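PDB 5IPW: oligopeptide ABC transporter, periplasmic oligopeptide-binding protein, putative from Thermotoga maritima MSB8, which probably binds oligopeptides in the periplasm as the solute-binding component of an ABC transporter that takes up peptides. Local coordinates for residues P7-Y10 with Y11-T14; A161-D164 with Y165-K168. All coordinates share one frame; numbering follows the deposited sequence.

Overall arrangement
Near the N terminus, contact 1 lies within the helix 7-14: residues 7-10 supply the carbonyls and 11-14 the amides of successive helical turns, so no loop is closed beyond the turns themselves. The chain then passes, among other elements, through strand 48-51, which packs on contact 1, strands 85-87, 94-105 and 110-115, and helix 129-140 before reaching contact 2, where 161-164 folds back on 165-168 at the tip of the hairpin joining strands 157-163 and 166-171. Contacts 1 and 2 follow in series, neither nesting nor crossing; the centres of contact 1 and contact 2 are about 25 Å apart. Contact 2 belongs to the five-stranded antiparallel sheet.

Contact 1: residues P7-Y10 with Y11-T14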
loop_
_atom_site.group_PDB
_atom_site.type_symbol
_atom_site.label_atom_id
_atom_site.label_comp_id
_atom_site.label_asym_id
_atom_site.label_seq_id
_atom_site.Cartn_x
_atom_site.Cartn_y
_atom_site.Cartn_z
ATOM N N PRO A 7 -5.634 -28.435 0.232
ATOM C CA PRO A 7 -4.710 -29.564 0.395
ATOM C C PRO A 7 -4.577 -30.438 -0.868
ATOM O O PRO A 7 -3.476 -30.866 -1.212
ATOM C CB PRO A 7 -5.321 -30.359 1.547
ATOM C CG PRO A 7 -6.105 -29.363 2.315
ATOM C CD PRO A 7 -6.634 -28.386 1.307
ATOM N N GLU A 8 -5.690 -30.715 -1.534
ATOM C CA GLU A 8 -5.656 -31.385 -2.830
ATOM C C GLU A 8 -4.803 -30.621 -3.850
ATOM O O GLU A 8 -3.953 -31.215 -4.514
ATOM C CB GLU A 8 -7.073 -31.583 -3.365
ATOM C CG GLU A 8 -7.182 -32.649 -4.445
ATOM C CD GLU A 8 -8.458 -32.517 -5.265
ATOM O OE1 GLU A 8 -9.538 -32.929 -4.776
ATOM O OE2 GLU A 8 -8.379 -32.001 -6.404
ATOM N N GLU A 9 -5.024 -29.315 -3.979
ATOM C CA GLU A 9 -4.230 -28.507 -4.908
ATOM C C GLU A 9 -2.757 -28.434 -4.517
ATOM O O GLU A 9 -1.882 -28.383 -5.386
ATOM C CB GLU A 9 -4.793 -27.091 -5.021
ATOM C CG GLU A 9 -6.152 -27.003 -5.697
ATOM C CD GLU A 9 -6.156 -27.600 -7.098
ATOM O OE1 GLU A 9 -5.272 -27.240 -7.916
ATOM O OE2 GLU A 9 -7.043 -28.443 -7.370
ATOM N N TYR A 10 -2.482 -28.413 -3.213
ATOM C CA TYR A 10 -1.102 -28.445 -2.725
ATOM C C TYR A 10 -0.442 -29.742 -3.158
ATOM O O TYR A 10 0.702 -29.751 -3.604
ATOM C CB TYR A 10 -1.048 -28.303 -1.187
ATOM C CG TYR A 10 0.341 -28.446 -0.609
ATOM C CD1 TYR A 10 1.286 -27.444 -0.774
ATOM C CD2 TYR A 10 0.713 -29.594 0.086
ATOM C CE1 TYR A 10 2.562 -27.572 -0.263
ATOM C CE2 TYR A 10 1.992 -29.733 0.603
ATOM C CZ TYR A 10 2.914 -28.716 0.424
ATOM O OH TYR A 10 4.195 -28.840 0.939
ATOM N N TYR A 11 -1.179 -30.834 -3.010
ATOM C CA TYR A 11 -0.722 -32.145 -3.444
ATOM C C TYR A 11 -0.462 -32.208 -4.944
ATOM O O TYR A 11 0.549 -32.751 -5.375
ATOM C CB TYR A 11 -1.741 -33.215 -3.059
ATOM C CG TYR A 11 -1.415 -34.563 -3.633
ATOM C CD1 TYR A 11 -0.224 -35.199 -3.303
ATOM C CD2 TYR A 11 -2.287 -35.201 -4.518
ATOM C CE1 TYR A 11 0.091 -36.440 -3.818
ATOM C CE2 TYR A 11 -1.976 -36.443 -5.049
ATOM C CZ TYR A 11 -0.785 -37.058 -4.693
ATOM O OH TYR A 11 -0.451 -38.289 -5.206
ATOM N N LYS A 12 -1.375 -31.659 -5.734
ATOM C CA LYS A 12 -1.201 -31.636 -7.174
ATOM C C LYS A 12 0.064 -30.888 -7.554
ATOM O O LYS A 12 0.780 -31.315 -8.449
ATOM C CB LYS A 12 -2.416 -31.019 -7.873
ATOM C CG LYS A 12 -3.590 -31.980 -7.999
ATOM C CD LYS A 12 -4.859 -31.292 -8.479
ATOM C CE LYS A 12 -4.696 -30.641 -9.847
ATOM N NZ LYS A 12 -5.969 -30.004 -10.303
ATOM N N ALA A 13 0.356 -29.789 -6.865
ATOM C CA ALA A 13 1.557 -29.002 -7.166
ATOM C C ALA A 13 2.861 -29.642 -6.694
ATOM O O ALA A 13 3.870 -29.543 -7.382
ATOM C CB ALA A 13 1.439 -27.601 -6.579
ATOM N N THR A 14 2.846 -30.285 -5.530
ATOM C CA THR A 14 4.093 -30.614 -4.811
ATOM C C THR A 14 4.388 -32.103 -4.624
ATOM O O THR A 14 5.516 -32.471 -4.273
ATOM C CB THR A 14 4.081 -29.990 -3.400
ATOM O OG1 THR A 14 3.027 -30.577 -2.621
ATOM C CG2 THR A 14 3.887 -28.475 -3.490
#
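Tyr10 O is gripped twice by Thr14: OG1 donates to it at 2.7 Å and the backbone N of Thr14 at 2.9 Å. The hydroxyl comes from above the carbonyl plane, 44° out of it, whereas the amide lies much closer to that plane. With chi1 at 64°, Thr14 OG1 sits between its own backbone N and carbonyl carbon, and from there it can turn back to the carbonyl one turn earlier. The same OG1 hangs over the centre of the Tyr10 ring, 3.4 Å above its plane, and also bonds to the backbone N of Lys16. A second polar pair is looser: Glu9 and Lys12 run side by side, and Lys12 NZ reaches Glu9 OE2 at 3.5 Å, a salt bridge with a weak hydrogen bond. Glu9 is bent at chi2 and Lys12 at chi3 (60°), which brings the carboxylate and the ammonium group together. Glu8 OE2 stays 5.0 Å from Lys12 NZ, so any help from this second negative charge is probably only electrostatic.

All this rides on a regular alpha helix, in which Tyr11, Lys12 and Ala13 give their amides to the carbonyls of Pro7, Glu8 and Glu9, four residues back. Pro7, which has no amide hydrogen to offer, occupies the first turn.

In the apolar layer, Thr14 CG2 makes an off-centre CH-pi contact with the Tyr10 ring, 4.1 Å from its centroid, while the side chains of Tyr10 and Thr14 cross at about a right angle. Tyr10 is buried, packing on Val49 of strand 48-51 and on Ile266; Pro7 touches Val49 too. Tyr11 is partly exposed and its ring makes a cation-pi contact with Lys17.

Contact 2: residues A161-D164 with Y165-K168; sequences ALDD and YTVK
Asp163 OD1 takes two hydrogen bonds across the turn, from Tyr165 N and from Thr166 OG1, each at 2.8 Å. The amide arrives nearly along the C-O axis of the carboxylate, the hydroxyl from above its plane. With CG between the backbone N and the carbonyl carbon (chi1 56°), the Asp163 side chain bends forward over the turn and shares this one oxygen between them. Thr166 N closes the type I beta turn on Asp163 O, a long bond of 3.2 Å that is straight at the hydrogen but comes in well above the carbonyl plane.

Within the turn, Asp164 CB lies over one face of the Tyr165 ring in a CH-pi contact, 3.7 Å from the centroid and offset toward the rim. Asp164 OD1, at the other end of the side chain, is bonded to His130 NE2. An alanine in place of Tyr165 would take away the ring and would probably leave Asp164 CB without its aromatic cover, while the bond to His130 could remain.

Where the two strands of the hairpin meet, Leu162 and Asp163 both face Thr166 in a classic beta bulge. Leu162 CD1 meets Lys168 CB at 3.8 Å, the two side chains crossing at a slant.

The hairpin joins strands 157-163 and 166-171 at one margin of the antiparallel sheet, strand 157-163 being outermost. Ala161 and Val167 rest on Ala129 of helix 129-140, while Thr166 and Lys168 touch Ile112 of the neighbouring strand 110-115.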
loop_
_atom_site.group_PDB
_atom_site.type_symbol
_atom_site.label_atom_id
_atom_site.label_comp_id
_atom_site.label_asym_id
_atom_site.label_seq_id
_atom_site.Cartn_x
_atom_site.Cartn_y
_atom_site.Cartn_z
ATOM N N ALA A 161 -25.587 -14.490 -2.933
ATOM C CA ALA A 161 -25.065 -15.801 -2.619
ATOM C C ALA A 161 -25.724 -16.812 -3.541
ATOM O O ALA A 161 -26.864 -17.220 -3.308
ATOM C CB ALA A 161 -25.332 -16.144 -1.160
ATOM N N LEU A 162 -25.014 -17.200 -4.599
ATOM C CA LEU A 162 -25.499 -18.235 -5.522
ATOM C C LEU A 162 -25.755 -19.538 -4.765
ATOM O O LEU A 162 -26.682 -20.266 -5.075
ATOM C CB LEU A 162 -24.511 -18.457 -6.667
ATOM C CG LEU A 162 -24.304 -17.254 -7.593
ATOM C CD1 LEU A 162 -23.089 -17.461 -8.483
ATOM C CD2 LEU A 162 -25.541 -16.980 -8.433
ATOM N N ASP A 163 -24.919 -19.819 -3.775
ATOM C CA ASP A 163 -25.234 -20.795 -2.730
ATOM C C ASP A 163 -24.417 -20.419 -1.500
ATOM O O ASP A 163 -23.738 -19.392 -1.498
ATOM C CB ASP A 163 -24.944 -22.227 -3.191
ATOM C CG ASP A 163 -23.515 -22.417 -3.641
ATOM O OD1 ASP A 163 -22.592 -22.119 -2.857
ATOM O OD2 ASP A 163 -23.311 -22.866 -4.787
ATOM N N ASP A 164 -24.472 -21.246 -0.463
ATOM C CA ASP A 164 -23.782 -20.948 0.790
ATOM C C ASP A 164 -22.304 -20.625 0.621
ATOM O O ASP A 164 -21.740 -19.889 1.427
ATOM C CB ASP A 164 -23.919 -22.116 1.768
ATOM C CG ASP A 164 -25.292 -22.200 2.389
ATOM O OD1 ASP A 164 -26.086 -21.242 2.260
ATOM O OD2 ASP A 164 -25.571 -23.239 3.018
ATOM N N TYR A 165 -21.681 -21.179 -0.410
ATOM C CA TYR A 165 -20.244 -21.075 -0.577
ATOM C C TYR A 165 -19.838 -20.472 -1.915
ATOM O O TYR A 165 -18.709 -20.643 -2.363
ATOM C CB TYR A 165 -19.631 -22.457 -0.342
ATOM C CG TYR A 165 -20.046 -22.992 1.009
ATOM C CD1 TYR A 165 -19.609 -22.369 2.179
ATOM C CD2 TYR A 165 -20.923 -24.070 1.123
ATOM C CE1 TYR A 165 -20.006 -22.823 3.427
ATOM C CE2 TYR A 165 -21.327 -24.536 2.367
ATOM C CZ TYR A 165 -20.861 -23.909 3.517
ATOM O OH TYR A 165 -21.244 -24.354 4.763
ATOM N N THR A 166 -20.753 -19.738 -2.537
ATOM C CA THR A 166 -20.448 -19.010 -3.764
ATOM C C THR A 166 -21.090 -17.639 -3.690
ATOM O O THR A 166 -22.292 -17.526 -3.437
ATOM C CB THR A 166 -20.975 -19.727 -5.025
ATOM O OG1 THR A 166 -20.936 -21.144 -4.838
ATOM C CG2 THR A 166 -20.131 -19.359 -6.223
ATOM N N VAL A 167 -20.278 -16.608 -3.903
ATOM C CA VAL A 167 -20.738 -15.227 -3.888
ATOM C C VAL A 167 -20.411 -14.610 -5.239
ATOM O O VAL A 167 -19.335 -14.846 -5.801
ATOM C CB VAL A 167 -20.106 -14.406 -2.730
ATOM C CG1 VAL A 167 -18.585 -14.453 -2.762
ATOM C CG2 VAL A 167 -20.601 -12.959 -2.743
ATOM N N LYS A 168 -21.356 -13.828 -5.751
ATOM C CA LYS A 168 -21.251 -13.225 -7.068
ATOM C C LYS A 168 -21.334 -11.717 -6.935
ATOM O O LYS A 168 -22.284 -11.195 -6.360
ATOM C CB LYS A 168 -22.381 -13.746 -7.970
ATOM C CG LYS A 168 -22.530 -13.031 -9.310
ATOM C CD LYS A 168 -23.619 -13.665 -10.166
ATOM C CE LYS A 168 -23.873 -12.866 -11.440
ATOM N NZ LYS A 168 -24.571 -13.670 -12.479
#